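Local coordinates for kojibiose phosphorylase (Gut metagenome, PDB 6W0P), which belongs to glycoside hydrolase family 65 and joins an N-terminal beta domain, a central helical catalytic domain and a small C-terminal beta domain in one chain, at residues A632-L637 / G682-N687; M674-G679 / N701-K706; D688-T693 / H712-K717; L692-N697 / D721-T726. All coordinates share one frame; numbering follows the deposited sequence.

Contact 1: residues A632-L637 / G682-N687; sequences ASKIGL and GLMIKN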
loop_
_atom_site.group_PDB
_atom_site.type_symbol
_atom_site.label_atom_id
_atom_site.label_comp_id
_atom_site.label_asym_id
_atom_site.label_seq_id
_atom_site.Cartn_x
_atom_site.Cartn_y
_atom_site.Cartn_z
ATOM N N ALA A 632 -30.059 19.342 7.954
ATOM C CA ALA A 632 -31.498 18.981 7.930
ATOM C C ALA A 632 -32.288 20.012 8.732
ATOM O O ALA A 632 -33.267 20.522 8.195
ATOM C CB ALA A 632 -31.740 17.596 8.475
ATOM N N SER A 633 -31.866 20.325 9.960
ATOM C CA SER A 633 -32.529 21.347 10.815
ATOM C C SER A 633 -32.622 22.679 10.049
ATOM O O SER A 633 -33.700 23.246 9.977
ATOM C CB SER A 633 -31.814 21.532 12.136
ATOM O OG SER A 633 -32.196 20.544 13.073
ATOM N N LYS A 634 -31.495 23.144 9.496
ATOM C CA LYS A 634 -31.354 24.439 8.779
ATOM C C LYS A 634 -32.374 24.527 7.638
ATOM O O LYS A 634 -32.852 25.659 7.388
ATOM C CB LYS A 634 -29.927 24.573 8.246
ATOM C CG LYS A 634 -29.543 25.930 7.676
ATOM C CD LYS A 634 -29.388 27.021 8.699
ATOM C CE LYS A 634 -28.257 26.779 9.691
ATOM N NZ LYS A 634 -28.286 27.752 10.825
ATOM N N ILE A 635 -32.720 23.410 6.987
ATOM C CA ILE A 635 -33.648 23.419 5.813
ATOM C C ILE A 635 -35.055 22.900 6.192
ATOM O O ILE A 635 -35.838 22.643 5.267
ATOM C CB ILE A 635 -33.034 22.664 4.615
ATOM C CG1 ILE A 635 -32.713 21.205 4.929
ATOM C CG2 ILE A 635 -31.809 23.397 4.091
ATOM C CD1 ILE A 635 -31.908 20.526 3.857
ATOM N N GLY A 636 -35.393 22.802 7.480
ATOM C CA GLY A 636 -36.761 22.488 7.943
ATOM C C GLY A 636 -37.114 21.011 7.859
ATOM O O GLY A 636 -38.309 20.712 7.993
ATOM N N LEU A 637 -36.136 20.098 7.696
ATOM C CA LEU A 637 -36.381 18.626 7.657
ATOM C C LEU A 637 -36.235 18.047 9.075
ATOM O O LEU A 637 -35.199 17.383 9.398
ATOM C CB LEU A 637 -35.397 17.967 6.689
ATOM C CG LEU A 637 -35.513 18.355 5.225
ATOM C CD1 LEU A 637 -34.518 17.563 4.402
ATOM C CD2 LEU A 637 -36.927 18.119 4.715
ATOM N N GLY A 682 -29.660 26.192 16.032
ATOM C CA GLY A 682 -29.429 26.983 14.805
ATOM C C GLY A 682 -28.413 28.098 15.010
ATOM O O GLY A 682 -28.479 29.096 14.308
ATOM N N LEU A 683 -27.452 27.929 15.913
ATOM C CA LEU A 683 -26.411 28.959 16.135
ATOM C C LEU A 683 -25.628 29.223 14.835
ATOM O O LEU A 683 -25.251 28.273 14.129
ATOM C CB LEU A 683 -25.481 28.506 17.261
ATOM C CG LEU A 683 -24.234 29.372 17.428
ATOM C CD1 LEU A 683 -24.596 30.735 17.961
ATOM C CD2 LEU A 683 -23.235 28.684 18.341
ATOM N N MET A 684 -25.421 30.497 14.529
ATOM C CA MET A 684 -24.617 30.969 13.378
ATOM C C MET A 684 -24.242 32.434 13.623
ATOM O O MET A 684 -25.121 33.237 14.050
ATOM C CB MET A 684 -25.432 30.800 12.087
ATOM C CG MET A 684 -24.738 31.242 10.816
ATOM S SD MET A 684 -25.800 31.075 9.317
ATOM C CE MET A 684 -27.061 32.317 9.589
ATOM N N ILE A 685 -22.977 32.778 13.393
ATOM C CA ILE A 685 -22.498 34.192 13.361
ATOM C C ILE A 685 -22.522 34.665 11.904
ATOM O O ILE A 685 -21.805 34.099 11.090
ATOM C CB ILE A 685 -21.091 34.336 13.967
ATOM C CG1 ILE A 685 -20.958 33.625 15.314
ATOM C CG2 ILE A 685 -20.678 35.805 14.041
ATOM C CD1 ILE A 685 -21.870 34.148 16.394
ATOM N N LYS A 686 -23.318 35.679 11.598
ATOM C CA LYS A 686 -23.385 36.315 10.252
ATOM C C LYS A 686 -23.182 37.825 10.408
ATOM O O LYS A 686 -23.876 38.426 11.275
ATOM C CB LYS A 686 -24.725 36.005 9.578
ATOM C CG LYS A 686 -24.738 36.235 8.077
ATOM C CD LYS A 686 -26.060 35.856 7.415
ATOM C CE LYS A 686 -26.035 36.065 5.911
ATOM N NZ LYS A 686 -27.400 36.262 5.358
ATOM N N ASN A 687 -22.265 38.387 9.606
ATOM C CA ASN A 687 -21.824 39.806 9.659
ATOM C C ASN A 687 -21.615 40.189 11.124
ATOM O O ASN A 687 -22.094 41.266 11.527
ATOM C CB ASN A 687 -22.830 40.743 8.978
ATOM C CG ASN A 687 -23.129 40.319 7.553
ATOM O OD1 ASN A 687 -22.239 39.860 6.835
ATOM N ND2 ASN A 687 -24.376 40.473 7.129
HETATM O O HOH W 1 -26.539 26.580 12.767
#

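Contact 2: residues M674-G679 / N701-K706; sequences MNIVYG and NYYQFK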
loop_
_atom_site.group_PDB
_atom_site.type_symbol
_atom_site.label_atom_id
_atom_site.label_comp_id
_atom_site.label_asym_id
_atom_site.label_seq_id
_atom_site.Cartn_x
_atom_site.Cartn_y
_atom_site.Cartn_z
ATOM N N MET A 674 -22.233 20.002 19.172
ATOM C CA MET A 674 -22.449 20.677 17.871
ATOM C C MET A 674 -23.881 20.443 17.387
ATOM O O MET A 674 -24.528 21.431 16.977
ATOM C CB MET A 674 -21.500 20.113 16.817
ATOM C CG MET A 674 -20.071 20.246 17.217
ATOM S SD MET A 674 -19.458 21.733 16.493
ATOM C CE MET A 674 -19.169 21.195 14.815
ATOM N N ASN A 675 -24.314 19.173 17.396
ATOM C CA ASN A 675 -25.677 18.766 16.976
ATOM C C ASN A 675 -26.710 19.564 17.787
ATOM O O ASN A 675 -27.752 19.954 17.194
ATOM C CB ASN A 675 -25.929 17.265 17.073
ATOM C CG ASN A 675 -26.908 16.771 16.023
ATOM O OD1 ASN A 675 -26.770 15.647 15.545
ATOM N ND2 ASN A 675 -27.918 17.575 15.688
ATOM N N ILE A 676 -26.446 19.826 19.072
ATOM C CA ILE A 676 -27.424 20.542 19.953
ATOM C C ILE A 676 -27.400 22.043 19.614
ATOM O O ILE A 676 -28.497 22.579 19.336
ATOM C CB ILE A 676 -27.175 20.235 21.443
ATOM C CG1 ILE A 676 -27.568 18.785 21.767
ATOM C CG2 ILE A 676 -27.905 21.250 22.313
ATOM C CD1 ILE A 676 -27.226 18.313 23.197
ATOM N N VAL A 677 -26.217 22.673 19.539
ATOM C CA VAL A 677 -26.092 24.163 19.480
ATOM C C VAL A 677 -26.142 24.676 18.029
ATOM O O VAL A 677 -26.895 25.647 17.776
ATOM C CB VAL A 677 -24.857 24.661 20.245
ATOM C CG1 VAL A 677 -24.653 26.148 20.081
ATOM C CG2 VAL A 677 -24.950 24.332 21.723
ATOM N N TYR A 678 -25.411 24.085 17.094
ATOM C CA TYR A 678 -25.508 24.430 15.653
ATOM C C TYR A 678 -26.797 23.858 15.050
ATOM O O TYR A 678 -27.361 24.486 14.149
ATOM C CB TYR A 678 -24.300 23.939 14.861
ATOM C CG TYR A 678 -23.049 24.743 15.091
ATOM C CD1 TYR A 678 -22.980 26.082 14.739
ATOM C CD2 TYR A 678 -21.918 24.169 15.643
ATOM C CE1 TYR A 678 -21.832 26.837 14.946
ATOM C CE2 TYR A 678 -20.760 24.906 15.848
ATOM C CZ TYR A 678 -20.725 26.248 15.518
ATOM O OH TYR A 678 -19.567 26.946 15.686
ATOM N N GLY A 679 -27.228 22.696 15.537
ATOM C CA GLY A 679 -28.365 21.942 14.986
ATOM C C GLY A 679 -29.677 22.478 15.512
ATOM O O GLY A 679 -30.243 23.386 14.878
ATOM N N ASN A 701 -38.841 17.762 26.240
ATOM C CA ASN A 701 -39.774 18.843 26.671
ATOM C C ASN A 701 -39.075 20.189 26.495
ATOM O O ASN A 701 -39.642 21.059 25.872
ATOM C CB ASN A 701 -40.216 18.666 28.125
ATOM C CG ASN A 701 -40.973 17.372 28.321
ATOM O OD1 ASN A 701 -41.736 16.980 27.429
ATOM N ND2 ASN A 701 -40.749 16.704 29.453
ATOM N N TYR A 702 -37.844 20.314 26.967
ATOM C CA TYR A 702 -36.998 21.498 26.726
ATOM C C TYR A 702 -35.541 21.065 26.700
ATOM O O TYR A 702 -35.212 19.967 27.177
ATOM C CB TYR A 702 -37.311 22.595 27.746
ATOM C CG TYR A 702 -36.860 22.412 29.177
ATOM C CD1 TYR A 702 -35.521 22.550 29.535
ATOM C CD2 TYR A 702 -37.781 22.193 30.204
ATOM C CE1 TYR A 702 -35.105 22.410 30.853
ATOM C CE2 TYR A 702 -37.386 22.073 31.529
ATOM C CZ TYR A 702 -36.044 22.184 31.849
ATOM O OH TYR A 702 -35.633 22.093 33.146
ATOM N N TYR A 703 -34.693 21.906 26.121
ATOM C CA TYR A 703 -33.227 21.846 26.293
ATOM C C TYR A 703 -32.736 23.264 26.560
ATOM O O TYR A 703 -33.420 24.259 26.178
ATOM C CB TYR A 703 -32.537 21.227 25.076
ATOM C CG TYR A 703 -32.777 21.952 23.780
ATOM C CD1 TYR A 703 -33.867 21.667 22.982
ATOM C CD2 TYR A 703 -31.893 22.922 23.338
ATOM C CE1 TYR A 703 -34.091 22.350 21.795
ATOM C CE2 TYR A 703 -32.083 23.596 22.143
ATOM C CZ TYR A 703 -33.190 23.313 21.371
ATOM O OH TYR A 703 -33.378 23.986 20.201
ATOM N N GLN A 704 -31.558 23.353 27.168
ATOM C CA GLN A 704 -30.925 24.648 27.498
ATOM C C GLN A 704 -29.429 24.479 27.302
ATOM O O GLN A 704 -28.898 23.470 27.812
ATOM C CB GLN A 704 -31.289 25.071 28.922
ATOM C CG GLN A 704 -30.684 26.397 29.373
ATOM C CD GLN A 704 -31.136 26.723 30.775
ATOM O OE1 GLN A 704 -32.259 27.167 31.004
ATOM N NE2 GLN A 704 -30.271 26.483 31.736
ATOM N N PHE A 705 -28.809 25.417 26.587
ATOM C CA PHE A 705 -27.346 25.471 26.372
ATOM C C PHE A 705 -26.832 26.851 26.773
ATOM O O PHE A 705 -27.648 27.787 26.872
ATOM C CB PHE A 705 -26.968 25.103 24.940
ATOM C CG PHE A 705 -27.473 26.012 23.852
ATOM C CD1 PHE A 705 -26.737 27.111 23.439
ATOM C CD2 PHE A 705 -28.632 25.699 23.161
ATOM C CE1 PHE A 705 -27.197 27.927 22.416
ATOM C CE2 PHE A 705 -29.091 26.519 22.140
ATOM C CZ PHE A 705 -28.371 27.626 21.768
ATOM N N LYS A 706 -25.529 26.924 27.065
ATOM C CA LYS A 706 -24.793 28.148 27.457
ATOM C C LYS A 706 -23.566 28.286 26.555
ATOM O O LYS A 706 -22.855 27.263 26.344
ATOM C CB LYS A 706 -24.399 28.087 28.927
ATOM C CG LYS A 706 -25.567 28.097 29.907
ATOM C CD LYS A 706 -25.100 28.016 31.340
ATOM C CE LYS A 706 -26.214 27.911 32.350
ATOM N NZ LYS A 706 -26.715 29.253 32.725
#

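Contact 3: residues D688-T693 / H712-K717; sequences DILNLT and HLLTVK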
loop_
_atom_site.group_PDB
_atom_site.type_symbol
_atom_site.label_atom_id
_atom_site.label_comp_id
_atom_site.label_asym_id
_atom_site.label_seq_id
_atom_site.Cartn_x
_atom_site.Cartn_y
_atom_site.Cartn_z
ATOM N N ASP A 688 -20.987 39.304 11.910
ATOM C CA ASP A 688 -20.549 39.603 13.299
ATOM C C ASP A 688 -21.765 39.810 14.218
ATOM O O ASP A 688 -21.611 40.505 15.235
ATOM C CB ASP A 688 -19.630 40.829 13.293
ATOM C CG ASP A 688 -18.746 40.893 14.515
ATOM O OD1 ASP A 688 -18.276 39.827 14.919
ATOM O OD2 ASP A 688 -18.557 41.996 15.061
ATOM N N ILE A 689 -22.919 39.226 13.868
ATOM C CA ILE A 689 -24.182 39.223 14.667
ATOM C C ILE A 689 -24.517 37.761 14.968
ATOM O O ILE A 689 -24.602 36.965 14.017
ATOM C CB ILE A 689 -25.364 39.873 13.912
ATOM C CG1 ILE A 689 -25.065 41.260 13.322
ATOM C CG2 ILE A 689 -26.598 39.871 14.785
ATOM C CD1 ILE A 689 -24.932 42.373 14.332
ATOM N N LEU A 690 -24.762 37.425 16.233
ATOM C CA LEU A 690 -25.188 36.064 16.621
ATOM C C LEU A 690 -26.638 35.845 16.176
ATOM O O LEU A 690 -27.505 36.665 16.548
ATOM C CB LEU A 690 -25.026 35.899 18.136
ATOM C CG LEU A 690 -25.284 34.495 18.672
ATOM C CD1 LEU A 690 -24.173 34.078 19.615
ATOM C CD2 LEU A 690 -26.622 34.424 19.374
ATOM N N ASN A 691 -26.862 34.746 15.456
ATOM C CA ASN A 691 -28.178 34.253 15.000
ATOM C C ASN A 691 -28.524 32.956 15.740
ATOM O O ASN A 691 -27.624 32.115 15.956
ATOM C CB ASN A 691 -28.209 33.984 13.491
ATOM C CG ASN A 691 -28.211 35.226 12.619
ATOM O OD1 ASN A 691 -29.144 35.420 11.856
ATOM N ND2 ASN A 691 -27.181 36.057 12.715
ATOM N N LEU A 692 -29.806 32.793 16.071
ATOM C CA LEU A 692 -30.418 31.539 16.582
ATOM C C LEU A 692 -31.691 31.272 15.782
ATOM O O LEU A 692 -32.350 32.260 15.412
ATOM C CB LEU A 692 -30.758 31.701 18.067
ATOM C CG LEU A 692 -29.573 31.947 19.002
ATOM C CD1 LEU A 692 -30.064 32.245 20.417
ATOM C CD2 LEU A 692 -28.647 30.751 19.008
ATOM N N THR A 693 -31.968 29.995 15.482
ATOM C CA THR A 693 -33.233 29.492 14.886
ATOM C C THR A 693 -33.612 28.207 15.600
ATOM O O THR A 693 -33.471 27.123 15.045
ATOM C CB THR A 693 -33.105 29.214 13.383
ATOM O OG1 THR A 693 -32.543 30.375 12.791
ATOM C CG2 THR A 693 -34.432 28.899 12.725
ATOM N N HIS A 712 -20.212 37.975 26.498
ATOM C CA HIS A 712 -21.572 37.749 27.041
ATOM C C HIS A 712 -21.775 36.257 27.260
ATOM O O HIS A 712 -21.845 35.530 26.264
ATOM C CB HIS A 712 -22.675 38.284 26.130
ATOM C CG HIS A 712 -22.585 39.736 25.819
ATOM N ND1 HIS A 712 -22.987 40.694 26.709
ATOM C CD2 HIS A 712 -22.175 40.383 24.705
ATOM C CE1 HIS A 712 -22.813 41.885 26.165
ATOM N NE2 HIS A 712 -22.313 41.721 24.938
ATOM N N LEU A 713 -21.897 35.847 28.518
ATOM C CA LEU A 713 -22.288 34.470 28.861
ATOM C C LEU A 713 -23.791 34.328 28.650
ATOM O O LEU A 713 -24.551 34.841 29.490
ATOM C CB LEU A 713 -21.893 34.155 30.303
ATOM C CG LEU A 713 -22.277 32.749 30.781
ATOM C CD1 LEU A 713 -21.864 31.694 29.753
ATOM C CD2 LEU A 713 -21.650 32.451 32.143
ATOM N N LEU A 714 -24.187 33.668 27.567
ATOM C CA LEU A 714 -25.608 33.543 27.135
ATOM C C LEU A 714 -26.194 32.204 27.580
ATOM O O LEU A 714 -25.549 31.166 27.322
ATOM C CB LEU A 714 -25.687 33.634 25.614
ATOM C CG LEU A 714 -25.116 34.899 25.008
ATOM C CD1 LEU A 714 -24.934 34.714 23.518
ATOM C CD2 LEU A 714 -26.010 36.094 25.309
ATOM N N THR A 715 -27.398 32.248 28.149
ATOM C CA THR A 715 -28.265 31.083 28.445
ATOM C C THR A 715 -29.481 31.113 27.518
ATOM O O THR A 715 -30.227 32.106 27.532
ATOM C CB THR A 715 -28.705 31.053 29.912
ATOM O OG1 THR A 715 -27.554 31.062 30.758
ATOM C CG2 THR A 715 -29.548 29.844 30.236
ATOM N N VAL A 716 -29.655 30.029 26.768
ATOM C CA VAL A 716 -30.714 29.836 25.761
ATOM C C VAL A 716 -31.492 28.608 26.188
ATOM O O VAL A 716 -30.927 27.526 26.118
ATOM C CB VAL A 716 -30.145 29.680 24.342
ATOM C CG1 VAL A 716 -31.265 29.487 23.340
ATOM C CG2 VAL A 716 -29.248 30.842 23.938
ATOM N N LYS A 717 -32.749 28.810 26.596
ATOM C CA LYS A 717 -33.722 27.745 26.923
ATOM C C LYS A 717 -34.778 27.686 25.816
ATOM O O LYS A 717 -35.384 28.724 25.533
ATOM C CB LYS A 717 -34.371 28.012 28.288
ATOM C CG LYS A 717 -35.312 26.911 28.756
ATOM C CD LYS A 717 -35.851 27.137 30.137
ATOM C CE LYS A 717 -36.954 26.148 30.452
ATOM N NZ LYS A 717 -37.317 26.146 31.889
#

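Contact 4: residues L692-N697 / D721-T726; sequences LTPTSN and DNVIIT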
loop_
_atom_site.group_PDB
_atom_site.type_symbol
_atom_site.label_atom_id
_atom_site.label_comp_id
_atom_site.label_asym_id
_atom_site.label_seq_id
_atom_site.Cartn_x
_atom_site.Cartn_y
_atom_site.Cartn_z
ATOM N N LEU A 692 -29.806 32.793 16.071
ATOM C CA LEU A 692 -30.418 31.539 16.582
ATOM C C LEU A 692 -31.691 31.272 15.782
ATOM O O LEU A 692 -32.350 32.260 15.412
ATOM C CB LEU A 692 -30.758 31.701 18.067
ATOM C CG LEU A 692 -29.573 31.947 19.002
ATOM C CD1 LEU A 692 -30.064 32.245 20.417
ATOM C CD2 LEU A 692 -28.647 30.751 19.008
ATOM N N THR A 693 -31.968 29.995 15.482
ATOM C CA THR A 693 -33.233 29.492 14.886
ATOM C C THR A 693 -33.612 28.207 15.600
ATOM O O THR A 693 -33.471 27.123 15.045
ATOM C CB THR A 693 -33.105 29.214 13.383
ATOM O OG1 THR A 693 -32.543 30.375 12.791
ATOM C CG2 THR A 693 -34.432 28.899 12.725
ATOM N N PRO A 694 -34.002 28.286 16.882
ATOM C CA PRO A 694 -34.238 27.085 17.678
ATOM C C PRO A 694 -35.420 26.232 17.186
ATOM O O PRO A 694 -36.501 26.753 16.955
ATOM C CB PRO A 694 -34.443 27.633 19.098
ATOM C CG PRO A 694 -33.767 28.980 19.074
ATOM C CD PRO A 694 -34.070 29.509 17.686
ATOM N N THR A 695 -35.156 24.936 17.007
ATOM C CA THR A 695 -36.148 23.907 16.607
ATOM C C THR A 695 -36.167 22.820 17.686
ATOM O O THR A 695 -35.304 22.844 18.576
ATOM C CB THR A 695 -35.833 23.376 15.204
ATOM O OG1 THR A 695 -34.457 22.985 15.161
ATOM C CG2 THR A 695 -36.112 24.397 14.120
ATOM N N SER A 696 -37.120 21.904 17.607
ATOM C CA SER A 696 -37.468 20.960 18.697
ATOM C C SER A 696 -36.762 19.628 18.454
ATOM O O SER A 696 -36.696 19.187 17.283
ATOM C CB SER A 696 -38.969 20.756 18.773
ATOM O OG SER A 696 -39.636 21.966 19.096
ATOM N N ASN A 697 -36.284 19.006 19.529
ATOM C CA ASN A 697 -36.004 17.549 19.576
ATOM C C ASN A 697 -37.285 16.877 20.079
ATOM O O ASN A 697 -37.696 17.211 21.198
ATOM C CB ASN A 697 -34.800 17.248 20.455
ATOM C CG ASN A 697 -34.421 15.781 20.473
ATOM O OD1 ASN A 697 -35.289 14.925 20.405
ATOM N ND2 ASN A 697 -33.132 15.485 20.579
ATOM N N ASP A 721 -43.232 26.310 23.408
ATOM C CA ASP A 721 -43.953 27.601 23.220
ATOM C C ASP A 721 -42.987 28.786 23.129
ATOM O O ASP A 721 -43.365 29.757 22.499
ATOM C CB ASP A 721 -44.911 27.873 24.382
ATOM C CG ASP A 721 -45.869 26.726 24.669
ATOM O OD1 ASP A 721 -46.342 26.098 23.684
ATOM O OD2 ASP A 721 -46.120 26.453 25.870
ATOM N N ASN A 722 -41.799 28.717 23.749
ATOM C CA ASN A 722 -40.923 29.901 23.953
ATOM C C ASN A 722 -39.433 29.564 23.761
ATOM O O ASN A 722 -39.007 28.428 24.001
ATOM C CB ASN A 722 -41.170 30.540 25.323
ATOM C CG ASN A 722 -42.485 31.294 25.371
ATOM O OD1 ASN A 722 -43.414 30.868 26.043
ATOM N ND2 ASN A 722 -42.590 32.385 24.631
ATOM N N VAL A 723 -38.706 30.563 23.288
ATOM C CA VAL A 723 -37.245 30.714 23.398
ATOM C C VAL A 723 -37.014 31.803 24.433
ATOM O O VAL A 723 -37.517 32.885 24.230
ATOM C CB VAL A 723 -36.622 31.069 22.042
ATOM C CG1 VAL A 723 -35.119 31.214 22.149
ATOM C CG2 VAL A 723 -36.996 30.037 20.999
ATOM N N ILE A 724 -36.304 31.481 25.507
ATOM C CA ILE A 724 -35.901 32.433 26.571
ATOM C C ILE A 724 -34.375 32.498 26.513
ATOM O O ILE A 724 -33.718 31.424 26.593
ATOM C CB ILE A 724 -36.465 31.972 27.941
ATOM C CG1 ILE A 724 -37.990 31.870 27.895
ATOM C CG2 ILE A 724 -36.005 32.855 29.099
ATOM C CD1 ILE A 724 -38.560 30.902 28.924
ATOM N N ILE A 725 -33.849 33.706 26.346
ATOM C CA ILE A 725 -32.403 34.026 26.212
ATOM C C ILE A 725 -32.086 35.016 27.327
ATOM O O ILE A 725 -32.836 36.037 27.426
ATOM C CB ILE A 725 -32.090 34.613 24.823
ATOM C CG1 ILE A 725 -32.485 33.663 23.686
ATOM C CG2 ILE A 725 -30.635 35.030 24.728
ATOM C CD1 ILE A 725 -32.715 34.358 22.367
ATOM N N THR A 726 -31.061 34.723 28.136
ATOM C CA THR A 726 -30.667 35.556 29.295
ATOM C C THR A 726 -29.155 35.804 29.277
ATOM O O THR A 726 -28.390 34.953 28.762
ATOM C CB THR A 726 -31.148 34.945 30.625
ATOM O OG1 THR A 726 -30.967 33.522 30.631
ATOM C CG2 THR A 726 -32.607 35.221 30.905
#

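Contact 1: residues A632-L637 / G682-N687
Two bends in the side chain of Lys634, at chi2 (71°) and chi3 (64°), bring its end near Gly682 and Met684, although its first bond heads neither toward nor away from segment 682-687. The last torsion is extended, and NZ arrives 3.7 Å from Gly682 O. No direct hydrogen bond is made at that separation, so the polar link has to be sought elsewhere. A water accepts a bond from Lys634 NZ at 2.9 Å and appears to bridge to Leu683 O, though the 2.5 Å between the water and Leu683 O is too short to trust in detail. The ammonium group thus lies by the backbone of the turn between helix 666-680 and strand 684-686. Met684 CB is 4.4 Å from Lys634 NZ, a long van der Waals approach of the charged nitrogen to an aliphatic carbon. Met598 also touches Lys634, and Glu599 touches Met684, so the loop they share borders the lysine. The backbone of Lys634 has a further tie, its O accepting a hydrogen bond from Gln603 NE2. Gly682, with positive phi, follows helix 666-680, and Lys634 is the last residue of helix 624-634. A Schellman motif with Gly636 as its C-prime residue, Leu637 N bonded to Ala632 O at 2.9 Å, ends that helix just after Lys634, so the contact joins two helix C-terminal ends.

Contact 2: residues M674-G679 / N701-K706
Phe705 meets Val677 from its first side-chain atom onward. Phe705 CB lies 3.9 Å from Val677 CG2, and the next atom, Phe705 CG, is 3.7 Å from the same methyl. With chi1 at 63° the ring is set between its own backbone N and carbonyl carbon, which turns one face to the helix. Farther along, CD1 touches both methyls of the valine, while Phe705 CE1 has moved on to Val677 CG1 at 3.9 Å. The far end, Phe705 CZ, comes 4.2 Å from Leu692 CD2. Val677 CG2 stands 3.6 Å above the plane of the Phe705 ring, displaced toward the rim; at 4.0 Å from the centroid and 26° off the normal it makes a CH-pi contact. Here the last helix of the chain, 666-680, is packed on the inner side of strand 702-709, a member of the five-stranded antiparallel sheet; alternate residues Tyr703 and Phe705 point toward the helix, and Gln704 away from it. One helical position earlier than Val677, Ile676 serves the other aromatic residue: Ile676 CG2 reaches Tyr703 CD2 at 4.4 Å, obliquely to the ring. The phenol end of Tyr703 is engaged separately, its OH hydrogen-bonded to Thr695 O, so an apolar flank against the helix is combined with a polar tip fixed on the loop. No hydrogen bond joins helix and strand, and the four touching residues are all buried. Trp700 also packs on Ile676, and Leu683 on Val677.

Contact 3: residues D688-T693 / H712-K717
Leu714 is the first residue of 712-717 to touch the other strand, where it meets Leu690 tip to tip, Leu714 CD1 lying 4.0 Å from Leu690 CD1. Leu714 CG is anti to its carbonyl carbon (chi1 -58°), whereas Leu690 has CG anti to its backbone N, and from these different starts the two side chains converge. Next comes Thr715, turned to the other side of the strand, with OG1 hydrogen-bonded to Lys706 NZ. Val716 returns to the interior, again end-on: its CG2 is 3.9 Å from Leu692 CD1 and its CG1 4.2 Å from that same carbon. Lys717 then faces outward and makes a cation-pi contact with Tyr702. The backbones stay well apart, 10.8 Å between Leu690 CA and Leu714 CA and 9.3 Å between Leu692 CA and Val716 CA, with no hydrogen bond between the segments. That spacing is of facing sheets, not paired strands. Strand 712-718 runs between 702-709 and 722-726 in the five-stranded sheet, while strand 689-692 lies between 684-686 and 733-737 in the four-stranded one, whose Ile735 also packs on Leu690 and Leu692.

Contact 4: residues L692-N697 / D721-T726
Pro694 with Val723, and Leu692 with Ile725, form a purely apolar, buried contact between the end of strand 689-692 with the loop that follows it, and strand 722-726. The loop leads to strand 702-709, which belongs to the same sheet as 722-726. The evidence is in the carbon-carbon distances. Pro694 CG sits 3.9 Å from Val723 CG2 and 4.0 Å from Val723 CG1, so one ring carbon is met by both branches of the valine; Pro694 CB adds a contact with CG2 at 4.0 Å. The two side chains cross at about a right angle. The pair Leu692 and Ile725 differs, meeting end to end through Leu692 CD1 and Ile725 CD1 at 3.9 Å; the isoleucine extends CG1 anti to its carbonyl carbon (chi1 -58°), and CD1 carries the reach further. Across the backbones, Pro694 CA and Val723 CA are 7.4 Å apart, and no hydrogen bond crosses. Polar loop atoms are satisfied elsewhere: Pro694 O accepts from Tyr738 OH, and Ser696 OG bonds Arg752 NH1. Tyr738 also packs on Val723, and Ile735 on Ile725. Val723 and Ile725 face inward, with Ile724 on the other face of the sheet, where it touches Lys747 and Glu749 of the adjacent strand. Apolar side chains of two facing sheets meeting in this way are consistent with a two-layer beta sandwich in the C-terminal domain, the loop carrying the chain from one sheet to the other.

Contacts 2, 3 and 4 are buried and apolar, with no hydrogen bond between their segments, whereas contact 1 is only partly buried and works through a lysine and a water. Contact 3 faces sheet to sheet and contact 4 loop to sheet, and Leu692 serves both, while contact 2 brings helix 666-680 against the same five-stranded sheet. Strands 702-709, 712-718 and 722-726, one from each of these contacts, are consecutive in it. Contact 1 brings the end of helix 624-634 near the turn that leads into strand 684-686, an outer strand of the other sheet. Contacts 1 and 2 both involve helix 666-680 or the turn at its end, with Leu683 N bonded to Val677 O.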